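Local coordinates for probable benzoylformate decarboxylase (Rhodococcus jostii, PDB 7ORX), which belongs to the thiamine diphosphate-dependent enzymes and binds thiamine diphosphate together with a sodium ion, at residues V376-S381 with G427-G432. Residues are numbered along the deposited sequence; the frame is centred on the assembly and turned at random.
Sequences VNESTS and GLIGDG. With NA (sodium ion), chain J; TPP (thiamine diphosphate), chain I.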
# COMPACT_ATOMS: atom_id res chain seq x y z
N VAL C 376 -26.77 20.38 11.89
CA VAL C 376 -25.42 19.99 11.43
C VAL C 376 -24.43 21.03 11.95
O VAL C 376 -24.39 22.15 11.43
CB VAL C 376 -25.36 19.84 9.90
CG1 VAL C 376 -23.96 19.55 9.40
CG2 VAL C 376 -26.31 18.76 9.41
N ASN C 377 -23.65 20.64 12.95
CA ASN C 377 -22.71 21.47 13.74
C ASN C 377 -21.29 21.32 13.21
O ASN C 377 -20.83 20.22 13.09
CB ASN C 377 -22.72 21.00 15.19
CG ASN C 377 -22.07 21.99 16.11
OD1 ASN C 377 -21.00 22.50 15.81
ND2 ASN C 377 -22.73 22.32 17.21
N GLU C 378 -20.59 22.41 12.92
CA GLU C 378 -19.14 22.39 12.64
C GLU C 378 -18.57 23.68 13.20
O GLU C 378 -18.12 24.53 12.44
CB GLU C 378 -18.90 22.19 11.15
CG GLU C 378 -17.44 21.88 10.82
CD GLU C 378 -17.19 21.54 9.35
OE1 GLU C 378 -16.95 20.31 9.05
OE2 GLU C 378 -17.31 22.47 8.48
N SER C 379 -18.73 23.86 14.51
CA SER C 379 -18.39 25.09 15.27
C SER C 379 -17.58 24.61 16.47
O SER C 379 -18.20 24.13 17.46
CB SER C 379 -19.61 25.85 15.70
OG SER C 379 -19.26 27.03 16.43
N THR C 380 -16.26 24.65 16.33
CA THR C 380 -15.36 23.78 17.12
C THR C 380 -15.27 24.31 18.56
O THR C 380 -15.29 23.47 19.47
CB THR C 380 -14.08 23.54 16.32
OG1 THR C 380 -13.70 24.76 15.71
CG2 THR C 380 -14.29 22.53 15.20
N SER C 381 -15.34 25.64 18.78
CA SER C 381 -15.09 26.25 20.12
C SER C 381 -16.37 26.41 20.95
O SER C 381 -16.23 26.78 22.11
CB SER C 381 -14.37 27.57 20.01
OG SER C 381 -15.26 28.59 19.62
N GLY C 427 -27.73 24.45 9.76
CA GLY C 427 -26.27 24.39 9.85
C GLY C 427 -25.77 25.42 10.85
O GLY C 427 -26.24 26.58 10.79
N LEU C 428 -24.90 25.01 11.78
CA LEU C 428 -24.22 25.95 12.68
C LEU C 428 -22.73 25.81 12.43
O LEU C 428 -22.14 24.89 13.00
CB LEU C 428 -24.59 25.57 14.10
CG LEU C 428 -26.08 25.61 14.42
CD1 LEU C 428 -26.33 24.79 15.68
CD2 LEU C 428 -26.57 27.07 14.58
N ILE C 429 -22.18 26.65 11.57
CA ILE C 429 -20.82 26.51 10.99
C ILE C 429 -20.02 27.66 11.55
O ILE C 429 -20.55 28.75 11.56
CB ILE C 429 -20.91 26.58 9.46
CG1 ILE C 429 -22.05 25.73 8.89
CG2 ILE C 429 -19.58 26.26 8.80
CD1 ILE C 429 -22.10 24.32 9.40
N GLY C 430 -18.78 27.44 11.96
CA GLY C 430 -17.88 28.56 12.26
C GLY C 430 -17.43 29.27 10.99
O GLY C 430 -17.51 28.67 9.92
N ASP C 431 -16.89 30.48 11.12
CA ASP C 431 -16.30 31.26 9.99
C ASP C 431 -15.08 30.54 9.41
O ASP C 431 -14.81 30.68 8.20
CB ASP C 431 -16.01 32.70 10.41
CG ASP C 431 -14.97 32.94 11.51
OD1 ASP C 431 -14.88 32.09 12.49
OD2 ASP C 431 -14.28 33.99 11.39
N GLY C 432 -14.33 29.82 10.22
CA GLY C 432 -13.21 29.00 9.73
C GLY C 432 -13.71 27.83 8.90
O GLY C 432 -13.32 27.75 7.74
NA NA J . -14.21 31.23 14.34
N1' TPP I . -8.04 21.59 8.67
C2' TPP I . -9.02 20.68 8.60
CM2 TPP I . -9.40 20.15 7.26
N3' TPP I . -9.67 20.20 9.66
C4' TPP I . -9.32 20.65 10.87
N4' TPP I . -10.00 20.14 11.91
C5' TPP I . -8.31 21.63 11.04
C6' TPP I . -7.69 22.04 9.88
C7' TPP I . -7.91 22.18 12.40
N3 TPP I . -8.95 23.02 13.04
C2 TPP I . -9.63 22.60 14.11
S1 TPP I . -10.72 23.78 14.71
C5 TPP I . -10.21 24.87 13.45
C4 TPP I . -9.33 24.29 12.60
CM4 TPP I . -8.76 24.92 11.36
C6 TPP I . -10.69 26.29 13.42
C7 TPP I . -12.02 26.46 12.75
O7 TPP I . -12.88 27.13 13.70
PA TPP I . -14.22 27.86 13.23
O1A TPP I . -15.06 27.20 12.20
O2A TPP I . -13.76 29.24 12.90
O3A TPP I . -14.96 27.79 14.65
PB TPP I . -14.48 28.37 16.09
O1B TPP I . -15.57 28.07 17.11
O2B TPP I . -13.15 27.72 16.43
O3B TPP I . -14.33 29.86 15.84
O HOH W 1 -16.55 30.96 14.65
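OD1 of the N377 amide comes near L428 O without bonding it; F386 of helix 383-389 touches N377 and L428 on this face of the paired strands, and V376, E378 and I429 occupy the other. With CG anti to its own N (chi1 -166°), N377 turns its amide along its strand, and OD1 accepts from S379 N at 2.9 Å, nearly in line with the amide C=O (167°) though bent at the hydrogen. This Asx turn suits asparagine where the strand gives way to the loop. On the other face, the methyl CD1 of I429 lies 4.2 Å from CB of E378, so aliphatic parts meet, while the E378 carboxylate takes backbone N-H groups, chiefly that of F408, which satisfy it.

Between the two faces run three parallel-strand bonds, L428 N to V376 O (2.9 Å), E378 N to L428 O (2.9 Å) and G430 N to E378 O (3.0 Å), the two short strand segments running at 7° to each other. These are neighbouring strands of the parallel sheet in the C-terminal thiamine diphosphate-binding domain, and the turns that follow their C-terminal ends supply much of the diphosphate site. G430, D431 and G432 are the GDG that opens the metal- and diphosphate-binding motif of the family, which closes at N458. Lacking a side chain, G430 lets its CA lie against O1A of the cofactor, and G432 sends its N to O2A at 2.8 Å. The carboxylate of D431, an anionic ligand fit for a cation, binds sodium through OD1 (2.1 Å); N458, T460, water and cofactor oxygens O2A and O3B add further ligands. From the other loop S381 holds the terminal phosphate: its backbone N and its OG (2.6 Å) both donate to O1B, and T380 OG1 adds a weak bond to O2B.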